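Local coordinates for glycosyl hydrolase, family 38 (PDB 5KBP), which probably hydrolyses alpha-mannosidic linkages, as a carbohydrate-binding alpha-mannosidase of glycosyl hydrolase family 38, at residues L560-T565 with I583-V588; K607-L612 with P643-T648. All coordinates share one frame; numbering follows the deposited sequence.

Interactions 1 and 2 belong to two different antiparallel sheets of the family 38 C-terminal region; their centres lie about 9 Å apart, and the contacts between them show the sheets packing face to face. In interaction 1 a long strand is joined by a short one, and threonine hydroxyls take over part of the bonding. Interaction 2 pairs two long strands in regular register; its inner face is largely apolar, while its outer face mixes charged and polar groups with Met611 and Pro643. Phe562 of interaction 1 packs against interaction 2, its CZ 3.2 Å from Thr648 OG1, and Ile583 reaches the second sheet with CD1 3.5 Å from Met611 O. Each contact is thus part core, part surface.

Interaction 1: residues L560-T565 with I583-V588; sequences LTFEDT and ITTENV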
# COMPACT_ATOMS: atom_id res chain seq x y z
N LEU A 560 6.12 -33.99 14.80
CA LEU A 560 5.31 -33.40 13.74
C LEU A 560 3.84 -33.79 13.90
O LEU A 560 3.19 -34.30 12.97
CB LEU A 560 5.84 -33.79 12.35
CG LEU A 560 5.37 -32.96 11.16
CD1 LEU A 560 5.96 -31.56 11.22
CD2 LEU A 560 5.71 -33.65 9.84
N THR A 561 3.30 -33.55 15.09
CA THR A 561 1.89 -33.76 15.38
C THR A 561 1.19 -32.40 15.41
O THR A 561 1.66 -31.47 16.06
CB THR A 561 1.70 -34.48 16.71
OG1 THR A 561 2.23 -35.81 16.62
CG2 THR A 561 0.22 -34.56 17.08
N PHE A 562 0.07 -32.31 14.70
CA PHE A 562 -0.67 -31.06 14.58
C PHE A 562 -1.82 -31.02 15.58
O PHE A 562 -2.48 -32.03 15.83
CB PHE A 562 -1.19 -30.87 13.15
CG PHE A 562 -0.10 -30.76 12.13
CD1 PHE A 562 0.58 -29.57 11.95
CD2 PHE A 562 0.26 -31.85 11.36
CE1 PHE A 562 1.59 -29.46 11.02
CE2 PHE A 562 1.27 -31.75 10.42
CZ PHE A 562 1.94 -30.55 10.25
N GLU A 563 -2.07 -29.84 16.14
CA GLU A 563 -3.07 -29.64 17.17
C GLU A 563 -3.81 -28.34 16.91
O GLU A 563 -3.19 -27.29 16.77
CB GLU A 563 -2.44 -29.61 18.56
CG GLU A 563 -3.41 -29.34 19.70
CD GLU A 563 -2.71 -28.81 20.94
OE1 GLU A 563 -2.41 -27.60 20.98
OE2 GLU A 563 -2.46 -29.61 21.86
N ASP A 564 -5.14 -28.42 16.84
CA ASP A 564 -5.98 -27.25 16.63
C ASP A 564 -6.95 -27.11 17.80
O ASP A 564 -7.61 -28.07 18.19
CB ASP A 564 -6.76 -27.35 15.31
CG ASP A 564 -7.60 -26.12 15.04
OD1 ASP A 564 -7.06 -25.15 14.47
OD2 ASP A 564 -8.80 -26.13 15.39
N THR A 565 -7.01 -25.90 18.35
CA THR A 565 -7.95 -25.57 19.41
C THR A 565 -8.67 -24.27 19.05
O THR A 565 -8.23 -23.53 18.17
CB THR A 565 -7.26 -25.41 20.78
OG1 THR A 565 -6.46 -24.23 20.77
CG2 THR A 565 -6.38 -26.61 21.08
N ILE A 583 -8.19 -30.72 19.10
CA ILE A 583 -8.31 -31.71 18.03
C ILE A 583 -6.91 -31.95 17.47
O ILE A 583 -6.22 -31.00 17.08
CB ILE A 583 -9.26 -31.25 16.91
CG1 ILE A 583 -10.69 -31.13 17.43
CG2 ILE A 583 -9.20 -32.21 15.74
CD1 ILE A 583 -11.67 -30.59 16.42
N THR A 584 -6.49 -33.21 17.45
CA THR A 584 -5.13 -33.57 17.06
C THR A 584 -5.14 -34.55 15.90
O THR A 584 -6.15 -35.20 15.61
CB THR A 584 -4.36 -34.18 18.24
OG1 THR A 584 -3.00 -34.41 17.85
CG2 THR A 584 -4.99 -35.50 18.66
N THR A 585 -4.00 -34.64 15.22
CA THR A 585 -3.80 -35.61 14.15
C THR A 585 -3.22 -36.92 14.65
O THR A 585 -2.85 -37.77 13.83
CB THR A 585 -2.89 -35.02 13.07
OG1 THR A 585 -1.62 -34.69 13.64
CG2 THR A 585 -3.52 -33.77 12.46
N GLU A 586 -3.13 -37.11 15.97
CA GLU A 586 -2.55 -38.33 16.52
C GLU A 586 -3.36 -39.56 16.15
O GLU A 586 -2.80 -40.66 16.01
CB GLU A 586 -2.43 -38.22 18.04
CG GLU A 586 -1.73 -39.40 18.70
CD GLU A 586 -1.95 -39.46 20.20
OE1 GLU A 586 -2.85 -38.74 20.69
OE2 GLU A 586 -1.23 -40.22 20.87
N ASN A 587 -4.67 -39.41 15.98
CA ASN A 587 -5.53 -40.53 15.61
C ASN A 587 -6.15 -40.30 14.24
O ASN A 587 -7.38 -40.25 14.11
CB ASN A 587 -6.61 -40.73 16.67
N VAL A 588 -5.31 -40.16 13.22
CA VAL A 588 -5.75 -39.88 11.85
C VAL A 588 -4.97 -40.77 10.90
O VAL A 588 -3.78 -41.04 11.11
CB VAL A 588 -5.57 -38.39 11.50
CG1 VAL A 588 -5.91 -38.12 10.04
CG2 VAL A 588 -6.42 -37.51 12.41
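Strand 561-565 and the short strand 583-584 run antiparallel, with Asp564 and Ile583 as the hydrogen-bonded pair and Glu563 and Thr584 as the non-hydrogen-bonded pair. Asp564 N gives a nearly straight bond to Ile583 O (2.8 Å, 175° at the hydrogen), and Ile583 N returns one to Asp564 O. Beyond this pair the regular pattern changes, since the Phe562 amide finds its acceptor in a side chain: Phe562 N donates to Thr585 OG1 at 3.1 Å. That hydroxyl sits between its own backbone N and carbonyl carbon (chi1 60°), which turns it toward the facing strand and sets it at the edge of the Phe562 ring, near its plane. Phe562 O is gripped by two donors, Thr585 N at 3.1 Å and Thr584 OG1 at 3.2 Å, the hydroxyl tilted 33° from the carbonyl plane. Thr584 OG1 also accepts from Glu586 N, closing an ST turn over residues 584-586 beside an antiparallel sheet of the family 38 C-terminal domain. Methyl CG2 of Thr561 rests 3.3 Å from Thr584 OG1, while CB of Phe562 meets Thr585 CG2 at 3.8 Å. The acidic side chains turn to partners elsewhere: Glu563 forms a salt bridge with Arg675, and buried Asp564 is held by His672 and, through a salt bridge, by Arg637.

Interaction 2: residues K607-L612 with P643-T648; sequences KQTVML and PFEITT
With CG anti to the backbone N (chi1 180°), the Phe644 side chain lies alongside Val610, while Leu612, its CG anti to the carbonyl carbon, crosses it and brings CD1 over one face of the ring. Leu612 CD1 stands 3.9 Å from the Phe644 ring centroid, 26° off the normal, a CH-pi contact displaced toward the rim; Val610 CG1 instead meets the ring edge, 4.1 Å from Phe644 CD2. These groups belong to an antiparallel strand pair in a large sheet of the family 38 C-terminal domain, where strands 601-613 and 641-653 are neighbours and the N-to-C directions of segments 607-612 and 643-648 are 158° apart. Val610 N to Phe644 O is almost straight, though the donor stands above the carbonyl plane, and the reverse bond from Phe644 N is weak. Gln608 N bonds to Ile646 O; the return from Ile646 N is modelled doubtfully short. Gln608, Val610, Leu612, Phe644 and Ile646 turn to the sheet holding strand 555-566, where Phe562 touches both Gln608 and Ile646. Buried Gln608 OE1 finds no polar partner in the model, whereas NE2 bonds weakly to Asn542 O. The opposite face is mixed: Thr609 OG1 packs 3.5 Å from Glu645 CG, and Met611 SD lies 3.9 Å from Pro643 CG. Lys607 crosses Glu645 obliquely, Lys607 CD 3.3 Å from Glu645 OE2, but the salt bridge from Lys607 NZ to that same oxygen is long, at 4.0 Å.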
# COMPACT_ATOMS: atom_id res chain seq x y z
N LYS A 607 -0.27 -36.07 3.85
CA LYS A 607 -1.58 -35.45 3.75
C LYS A 607 -2.46 -35.93 4.89
O LYS A 607 -2.64 -37.14 5.08
CB LYS A 607 -2.24 -35.77 2.41
CG LYS A 607 -1.84 -34.84 1.28
CD LYS A 607 -2.67 -35.11 0.03
CE LYS A 607 -2.39 -34.10 -1.06
NZ LYS A 607 -3.25 -34.34 -2.25
N GLN A 608 -3.02 -34.98 5.64
CA GLN A 608 -3.94 -35.27 6.74
C GLN A 608 -5.14 -34.35 6.62
O GLN A 608 -4.99 -33.13 6.48
CB GLN A 608 -3.26 -35.09 8.10
CG GLN A 608 -2.13 -36.06 8.37
CD GLN A 608 -1.01 -35.43 9.18
OE1 GLN A 608 -0.72 -34.25 9.03
NE2 GLN A 608 -0.38 -36.22 10.04
N THR A 609 -6.34 -34.94 6.67
CA THR A 609 -7.59 -34.19 6.67
C THR A 609 -8.26 -34.36 8.02
O THR A 609 -8.46 -35.48 8.49
CB THR A 609 -8.52 -34.66 5.55
OG1 THR A 609 -7.98 -34.29 4.28
CG2 THR A 609 -9.90 -34.03 5.71
N VAL A 610 -8.59 -33.24 8.66
CA VAL A 610 -9.24 -33.24 9.96
C VAL A 610 -10.44 -32.32 9.91
O VAL A 610 -10.47 -31.34 9.16
CB VAL A 610 -8.26 -32.83 11.09
CG1 VAL A 610 -8.10 -31.32 11.16
CG2 VAL A 610 -8.71 -33.40 12.42
N MET A 611 -11.46 -32.65 10.71
CA MET A 611 -12.71 -31.90 10.74
C MET A 611 -12.66 -30.88 11.87
O MET A 611 -12.57 -31.24 13.04
CB MET A 611 -13.90 -32.84 10.92
CG MET A 611 -14.03 -33.87 9.81
SD MET A 611 -14.45 -33.13 8.21
CE MET A 611 -16.06 -32.43 8.57
N LEU A 612 -12.72 -29.60 11.51
CA LEU A 612 -12.59 -28.53 12.48
C LEU A 612 -13.87 -27.71 12.57
O LEU A 612 -14.60 -27.58 11.58
CB LEU A 612 -11.42 -27.59 12.12
CG LEU A 612 -10.02 -28.20 12.15
CD1 LEU A 612 -8.97 -27.12 11.93
CD2 LEU A 612 -9.79 -28.92 13.47
N PRO A 643 -14.20 -29.69 6.61
CA PRO A 643 -12.91 -30.34 6.36
C PRO A 643 -11.76 -29.35 6.37
O PRO A 643 -11.90 -28.19 5.96
CB PRO A 643 -13.09 -30.98 4.98
CG PRO A 643 -14.57 -31.16 4.84
CD PRO A 643 -15.18 -29.98 5.55
N PHE A 644 -10.60 -29.82 6.83
CA PHE A 644 -9.40 -28.99 6.93
C PHE A 644 -8.21 -29.89 6.65
O PHE A 644 -7.81 -30.69 7.50
CB PHE A 644 -9.30 -28.33 8.30
CG PHE A 644 -8.08 -27.47 8.48
CD1 PHE A 644 -8.09 -26.14 8.07
CD2 PHE A 644 -6.93 -27.97 9.06
CE1 PHE A 644 -6.98 -25.34 8.23
CE2 PHE A 644 -5.81 -27.18 9.23
CZ PHE A 644 -5.84 -25.86 8.81
N GLU A 645 -7.64 -29.77 5.45
CA GLU A 645 -6.56 -30.64 5.01
C GLU A 645 -5.20 -30.02 5.32
O GLU A 645 -5.01 -28.81 5.16
CB GLU A 645 -6.68 -30.93 3.51
CG GLU A 645 -5.71 -31.99 3.00
CD GLU A 645 -6.04 -32.45 1.59
OE1 GLU A 645 -7.09 -32.03 1.06
OE2 GLU A 645 -5.25 -33.23 1.02
N ILE A 646 -4.27 -30.86 5.76
CA ILE A 646 -2.92 -30.44 6.11
C ILE A 646 -1.95 -31.24 5.25
O ILE A 646 -1.97 -32.48 5.26
CB ILE A 646 -2.62 -30.64 7.60
CG1 ILE A 646 -3.70 -29.97 8.46
CG2 ILE A 646 -1.25 -30.09 7.95
CD1 ILE A 646 -3.50 -30.17 9.95
N THR A 647 -1.09 -30.54 4.51
CA THR A 647 -0.11 -31.16 3.63
C THR A 647 1.28 -30.69 4.03
O THR A 647 1.57 -29.49 3.97
CB THR A 647 -0.38 -30.83 2.16
OG1 THR A 647 -1.71 -31.25 1.82
CG2 THR A 647 0.62 -31.55 1.26
N THR A 648 2.14 -31.62 4.43
CA THR A 648 3.49 -31.33 4.88
C THR A 648 4.49 -32.07 4.00
O THR A 648 4.32 -33.26 3.73
CB THR A 648 3.69 -31.72 6.35
OG1 THR A 648 2.69 -31.08 7.16
CG2 THR A 648 5.07 -31.30 6.84